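Local coordinates for DNA repair protein RAD2 (Saccharomyces cerevisiae, PDB 4Q0W) that cuts single-stranded DNA as a magnesium-dependent endonuclease, making an incision essential for excision repair of damaged DNA, at residues I189-D194 / I203-F208. Numbering follows the deposited sequence.
Sequences ITDDSD and IYKNMF. With CA (calcium ion), chain E; nucleotides of chain C.
Asp191 OD1 is gripped by Asn206 N at 2.9 Å in a nearly straight bond (168°) from above the carboxylate plane, and a water lies 2.6 Å from OD1. That water is also within bonding reach of Tyr204 O and accepts from Met207 N, while a second water links Asp191 OD2 to Phe208 N, so the carboxylate takes one amide of the turn after strand 202-205 directly and the next two through water. Alongside, Thr190 N gives Tyr204 O a weak bond of 3.3 Å, just where strand 187-189 runs parallel to 202-205 in the mixed central sheet of the PIN-like nuclease core. Ile189 turns CG2 opposite its own amide nitrogen (chi1 -69°), which brings this methyl 3.7 Å from Met207 CB and obliquely against the ring of Phe208, where Leu64 of helix 52-66 also packs. Thr190 OG1, hydrogen-bonded to Asp29, accepts from Asp192 N in an ST turn. From here the chain swings to Asp192 and Asp194, by similarity ligands of the second magnesium. Asp194 OD2 binds calcium at 2.5 Å together with Glu173, whereas Asp192 OD2 accepts from two of the metal's waters, and its OD1 takes Asp194 N through the anti lone pair, a capping bond. Cutting Asp192 back to an alanine is likely to deprive both metal waters of this acceptor and Asp194 N of its cap, letting the calcium ligand drift. On the DNA side, Ser193 N donates almost straight to a phosphate oxygen of DA5 of chain C, and the extended Lys205, which makes a cation-pi contact with Trp6, carries NZ to 2.5 Å from OP1 of DT6 of chain C.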
ATOM      1  N   ILE A 189       8.051  22.575  21.048  1.00 14.41           N
ATOM      2  CA  ILE A 189       8.726  22.172  19.833  1.00 17.45           C
ATOM      3  C   ILE A 189       8.989  20.673  19.922  1.00 17.15           C
ATOM      4  O   ILE A 189       9.780  20.219  20.763  1.00 15.94           O
ATOM      5  CB  ILE A 189      10.043  22.977  19.632  1.00 22.13           C
ATOM      6  CG1 ILE A 189       9.731  24.449  19.326  1.00 19.74           C
ATOM      7  CG2 ILE A 189      10.868  22.389  18.494  1.00 19.38           C
ATOM      8  CD1 ILE A 189      10.945  25.403  19.523  1.00 19.93           C
ATOM      9  N   THR A 190       8.293  19.911  19.084  1.00 17.21           N
ATOM     10  CA  THR A 190       8.451  18.454  19.023  1.00 17.36           C
ATOM     11  C   THR A 190       7.882  17.966  17.711  1.00 15.93           C
ATOM     12  O   THR A 190       7.084  18.669  17.082  1.00 20.01           O
ATOM     13  CB  THR A 190       7.709  17.724  20.178  1.00 19.24           C
ATOM     14  OG1 THR A 190       8.033  16.327  20.138  1.00 22.37           O
ATOM     15  CG2 THR A 190       6.179  17.869  20.035  1.00 14.10           C
ATOM     16  N   ASP A 191       8.296  16.784  17.271  1.00 16.04           N
ATOM     17  CA  ASP A 191       7.665  16.168  16.121  1.00 18.34           C
ATOM     18  C   ASP A 191       6.867  14.926  16.524  1.00 20.27           C
ATOM     19  O   ASP A 191       6.282  14.245  15.671  1.00 19.73           O
ATOM     20  CB  ASP A 191       8.704  15.786  15.071  1.00 24.30           C
ATOM     21  CG  ASP A 191       9.468  16.987  14.539  1.00 29.02           C
ATOM     22  OD1 ASP A 191       8.941  18.120  14.617  1.00 21.36           O
ATOM     23  OD2 ASP A 191      10.601  16.785  14.045  1.00 28.42           O
ATOM     24  N   ASP A 192       6.851  14.631  17.819  1.00 20.81           N
ATOM     25  CA  ASP A 192       6.258  13.383  18.294  1.00 19.26           C
ATOM     26  C   ASP A 192       4.780  13.573  18.641  1.00 16.21           C
ATOM     27  O   ASP A 192       4.447  14.284  19.588  1.00 17.01           O
ATOM     28  CB  ASP A 192       7.026  12.850  19.508  1.00 19.43           C
ATOM     29  CG  ASP A 192       6.654  11.400  19.844  1.00 33.73           C
ATOM     30  OD1 ASP A 192       5.451  11.103  19.974  1.00 20.43           O
ATOM     31  OD2 ASP A 192       7.558  10.547  19.954  1.00 34.44           O
ATOM     32  N   SER A 193       3.905  12.917  17.885  1.00 18.40           N
ATOM     33  CA  SER A 193       2.456  13.071  18.066  1.00 18.86           C
ATOM     34  C   SER A 193       1.923  12.696  19.449  1.00 19.16           C
ATOM     35  O   SER A 193       0.807  13.080  19.794  1.00 17.39           O
ATOM     36  CB  SER A 193       1.685  12.297  16.992  1.00 17.25           C
ATOM     37  OG  SER A 193       2.074  10.927  16.954  1.00 17.97           O
ATOM     38  N   ASP A 194       2.700  11.963  20.248  1.00 17.66           N
ATOM     39  CA  ASP A 194       2.259  11.632  21.612  1.00 17.46           C
ATOM     40  C   ASP A 194       1.931  12.858  22.451  1.00 18.85           C
ATOM     41  O   ASP A 194       1.133  12.778  23.392  1.00 17.31           O
ATOM     42  CB  ASP A 194       3.333  10.830  22.345  1.00 19.23           C
ATOM     43  CG  ASP A 194       3.317   9.387  21.962  1.00 26.62           C
ATOM     44  OD1 ASP A 194       2.222   8.875  21.645  1.00 27.83           O
ATOM     45  OD2 ASP A 194       4.391   8.761  21.964  1.00 29.23           O
ATOM     46  N   ILE A 203       1.652  23.021  19.321  1.00 21.11           N
ATOM     47  CA  ILE A 203       2.772  22.186  18.913  1.00 18.97           C
ATOM     48  C   ILE A 203       3.429  22.767  17.673  1.00 22.35           C
ATOM     49  O   ILE A 203       2.734  23.109  16.714  1.00 16.01           O
ATOM     50  CB  ILE A 203       2.276  20.756  18.575  1.00 18.15           C
ATOM     51  CG1 ILE A 203       1.517  20.147  19.764  1.00 18.97           C
ATOM     52  CG2 ILE A 203       3.433  19.873  18.121  1.00 13.81           C
ATOM     53  CD1 ILE A 203       2.184  20.310  21.104  1.00 18.72           C
ATOM     54  N   TYR A 204       4.760  22.872  17.682  1.00 17.72           N
ATOM     55  CA  TYR A 204       5.481  23.316  16.494  1.00 15.38           C
ATOM     56  C   TYR A 204       6.318  22.185  15.910  1.00 17.00           C
ATOM     57  O   TYR A 204       7.330  21.770  16.491  1.00 20.19           O
ATOM     58  CB  TYR A 204       6.336  24.551  16.801  1.00 21.09           C
ATOM     59  CG  TYR A 204       5.522  25.752  17.253  1.00 23.03           C
ATOM     60  CD1 TYR A 204       5.029  25.830  18.549  1.00 22.37           C
ATOM     61  CD2 TYR A 204       5.247  26.807  16.383  1.00 24.09           C
ATOM     62  CE1 TYR A 204       4.285  26.921  18.970  1.00 24.91           C
ATOM     63  CE2 TYR A 204       4.501  27.904  16.794  1.00 24.83           C
ATOM     64  CZ  TYR A 204       4.028  27.954  18.086  1.00 24.67           C
ATOM     65  OH  TYR A 204       3.294  29.031  18.511  1.00 28.71           O
ATOM     66  N   LYS A 205       5.888  21.705  14.748  1.00 11.68           N
ATOM     67  CA  LYS A 205       6.461  20.528  14.106  1.00 16.03           C
ATOM     68  C   LYS A 205       7.356  20.942  12.926  1.00 19.70           C
ATOM     69  O   LYS A 205       7.087  21.959  12.263  1.00 21.65           O
ATOM     70  CB  LYS A 205       5.321  19.605  13.608  1.00 17.42           C
ATOM     71  CG  LYS A 205       5.803  18.419  12.786  1.00 21.68           C
ATOM     72  CD  LYS A 205       4.699  17.478  12.319  1.00 24.62           C
ATOM     73  CE  LYS A 205       5.272  16.500  11.297  1.00 25.58           C
ATOM     74  NZ  LYS A 205       4.301  15.442  10.875  1.00 39.47           N
ATOM     75  N   ASN A 206       8.410  20.164  12.668  1.00 17.65           N
ATOM     76  CA  ASN A 206       9.355  20.425  11.567  1.00 22.73           C
ATOM     77  C   ASN A 206      10.153  21.705  11.774  1.00 25.17           C
ATOM     78  O   ASN A 206      10.554  22.358  10.812  1.00 21.49           O
ATOM     79  CB  ASN A 206       8.644  20.459  10.199  1.00 23.10           C
ATOM     80  CG  ASN A 206       8.067  19.116   9.807  1.00 30.37           C
ATOM     81  OD1 ASN A 206       8.310  18.105  10.468  1.00 33.29           O
ATOM     82  ND2 ASN A 206       7.309  19.096   8.722  1.00 32.71           N
ATOM     83  N   MET A 207      10.369  22.059  13.037  1.00 16.44           N
ATOM     84  CA  MET A 207      11.135  23.247  13.402  1.00 23.12           C
ATOM     85  C   MET A 207      12.556  23.229  12.816  1.00 28.42           C
ATOM     86  O   MET A 207      13.099  24.270  12.467  1.00 25.55           O
ATOM     87  CB  MET A 207      11.208  23.357  14.926  1.00 17.87           C
ATOM     88  CG  MET A 207      11.986  24.554  15.449  1.00 30.90           C
ATOM     89  SD  MET A 207      11.050  26.092  15.294  1.00 34.54           S
ATOM     90  CE  MET A 207      12.385  27.270  15.469  1.00 35.63           C
ATOM     91  N   PHE A 208      13.158  22.050  12.699  1.00 22.59           N
ATOM     92  CA  PHE A 208      14.529  21.990  12.206  1.00 29.06           C
ATOM     93  C   PHE A 208      14.660  21.426  10.791  1.00 39.28           C
ATOM     94  O   PHE A 208      15.738  20.984  10.383  1.00 35.32           O
ATOM     95  CB  PHE A 208      15.437  21.308  13.234  1.00 29.05           C
ATOM     96  CG  PHE A 208      15.357  21.959  14.583  1.00 26.45           C
ATOM     97  CD1 PHE A 208      16.062  23.123  14.846  1.00 22.52           C
ATOM     98  CD2 PHE A 208      14.512  21.461  15.556  1.00 19.72           C
ATOM     99  CE1 PHE A 208      15.956  23.760  16.071  1.00 19.74           C
ATOM    100  CE2 PHE A 208      14.403  22.087  16.789  1.00 16.76           C
ATOM    101  CZ  PHE A 208      15.130  23.240  17.044  1.00 23.91           C
TER
HETATM  102 CA    CA E1001       6.651   9.116  22.942  1.00 54.63          CA
ATOM    103  P    DA C   5       5.850  10.119  15.153  1.00 35.24           P
ATOM    104  OP1  DA C   5       4.935  11.163  15.710  1.00 25.11           O
ATOM    105  OP2  DA C   5       5.414   8.694  15.102  1.00 29.29           O
ATOM    106  O5'  DA C   5       6.320  10.498  13.663  1.00 32.65           O
ATOM    107  C5'  DA C   5       6.991  11.757  13.442  1.00 32.20           C
ATOM    108  C4'  DA C   5       7.268  11.981  11.970  1.00 31.49           C
ATOM    109  O4'  DA C   5       8.342  11.106  11.541  1.00 27.49           O
ATOM    110  C3'  DA C   5       6.096  11.719  11.025  1.00 33.83           C
ATOM    111  O3'  DA C   5       6.049  12.796  10.093  1.00 36.03           O
ATOM    112  C2'  DA C   5       6.443  10.377  10.364  1.00 31.77           C
ATOM    113  C1'  DA C   5       7.972  10.404  10.369  1.00 35.43           C
ATOM    114  N9   DA C   5       8.661   9.115  10.470  1.00 35.57           N
ATOM    115  C8   DA C   5       8.435   8.111  11.381  1.00 28.64           C
ATOM    116  N7   DA C   5       9.242   7.081  11.238  1.00 34.06           N
ATOM    117  C5   DA C   5      10.063   7.438  10.169  1.00 28.90           C
ATOM    118  C6   DA C   5      11.126   6.772   9.518  1.00 31.17           C
ATOM    119  N6   DA C   5      11.562   5.556   9.880  1.00 31.16           N
ATOM    120  N1   DA C   5      11.727   7.411   8.484  1.00 32.31           N
ATOM    121  C2   DA C   5      11.295   8.628   8.133  1.00 28.00           C
ATOM    122  N3   DA C   5      10.304   9.349   8.666  1.00 31.91           N
ATOM    123  C4   DA C   5       9.721   8.690   9.687  1.00 32.86           C
ATOM    124  P    DG C   4      10.688   6.325  18.437  1.00 42.81           P
ATOM    125  OP1  DG C   4       9.959   6.246  19.732  1.00 46.79           O
ATOM    126  OP2  DG C   4      10.840   5.111  17.591  1.00 44.67           O
ATOM    127  O5'  DG C   4      10.027   7.461  17.528  1.00 33.75           O
ATOM    128  C5'  DG C   4       9.903   8.782  18.009  1.00 35.68           C
ATOM    129  C4'  DG C   4       9.332   9.622  16.882  1.00 34.85           C
ATOM    130  O4'  DG C   4      10.262   9.667  15.764  1.00 31.51           O
ATOM    131  C3'  DG C   4       8.012   9.109  16.303  1.00 33.93           C
ATOM    132  O3'  DG C   4       7.204  10.253  16.026  1.00 31.15           O
ATOM    133  C2'  DG C   4       8.420   8.344  15.036  1.00 26.98           C
ATOM    134  C1'  DG C   4       9.658   9.122  14.588  1.00 32.46           C
ATOM    135  N9   DG C   4      10.709   8.314  13.972  1.00 35.88           N
ATOM    136  C8   DG C   4      11.101   7.032  14.296  1.00 36.21           C
ATOM    137  N7   DG C   4      12.099   6.595  13.571  1.00 32.71           N
ATOM    138  C5   DG C   4      12.392   7.645  12.716  1.00 32.18           C
ATOM    139  C6   DG C   4      13.380   7.746  11.712  1.00 29.43           C
ATOM    140  O6   DG C   4      14.214   6.895  11.374  1.00 33.67           O
ATOM    141  N1   DG C   4      13.328   8.987  11.073  1.00 29.82           N
ATOM    142  C2   DG C   4      12.434  10.004  11.386  1.00 39.84           C
ATOM    143  N2   DG C   4      12.523  11.150  10.674  1.00 32.03           N
ATOM    144  N3   DG C   4      11.504   9.915  12.338  1.00 31.31           N
ATOM    145  C4   DG C   4      11.548   8.712  12.958  1.00 35.08           C
ATOM    146  P    DT C   6       4.975  12.798   8.891  1.00 40.64           P
ATOM    147  OP1  DT C   6       4.629  14.225   8.662  1.00 38.78           O
ATOM    148  OP2  DT C   6       3.920  11.801   9.210  1.00 39.62           O
ATOM    149  O5'  DT C   6       5.786  12.228   7.624  1.00 36.57           O
ATOM    150  C5'  DT C   6       6.976  12.858   7.147  1.00 30.36           C
ATOM    151  C4'  DT C   6       7.596  12.055   6.012  1.00 38.79           C
ATOM    152  O4'  DT C   6       8.138  10.791   6.488  1.00 37.24           O
ATOM    153  C3'  DT C   6       6.666  11.707   4.846  1.00 40.32           C
ATOM    154  O3'  DT C   6       7.272  12.286   3.685  1.00 50.87           O
ATOM    155  C2'  DT C   6       6.603  10.171   4.827  1.00 35.88           C
ATOM    156  C1'  DT C   6       7.915   9.789   5.510  1.00 36.30           C
ATOM    157  N1   DT C   6       7.983   8.475   6.241  1.00 33.99           N
ATOM    158  C2   DT C   6       9.014   7.610   5.930  1.00 29.08           C
ATOM    159  O2   DT C   6       9.850   7.843   5.074  1.00 34.96           O
ATOM    160  N3   DT C   6       9.037   6.446   6.650  1.00 29.65           N
ATOM    161  C4   DT C   6       8.145   6.064   7.639  1.00 35.88           C
ATOM    162  O4   DT C   6       8.261   4.983   8.224  1.00 34.50           O
ATOM    163  C5   DT C   6       7.089   7.020   7.929  1.00 36.92           C
ATOM    164  C7   DT C   6       6.062   6.710   8.988  1.00 34.20           C
ATOM    165  C6   DT C   6       7.058   8.170   7.229  1.00 29.41           C
TER
HETATM  166  O   HOH W   1       9.649  20.435  15.568  1.00 19.38           O
HETATM  167  O   HOH W   2      12.212  19.276  13.290  1.00 30.23           O
HETATM  168  O   HOH W   3       7.541   8.025  20.916  1.00 43.25           O
HETATM  169  O   HOH W   4       8.948   9.092  22.350  1.00 47.34           O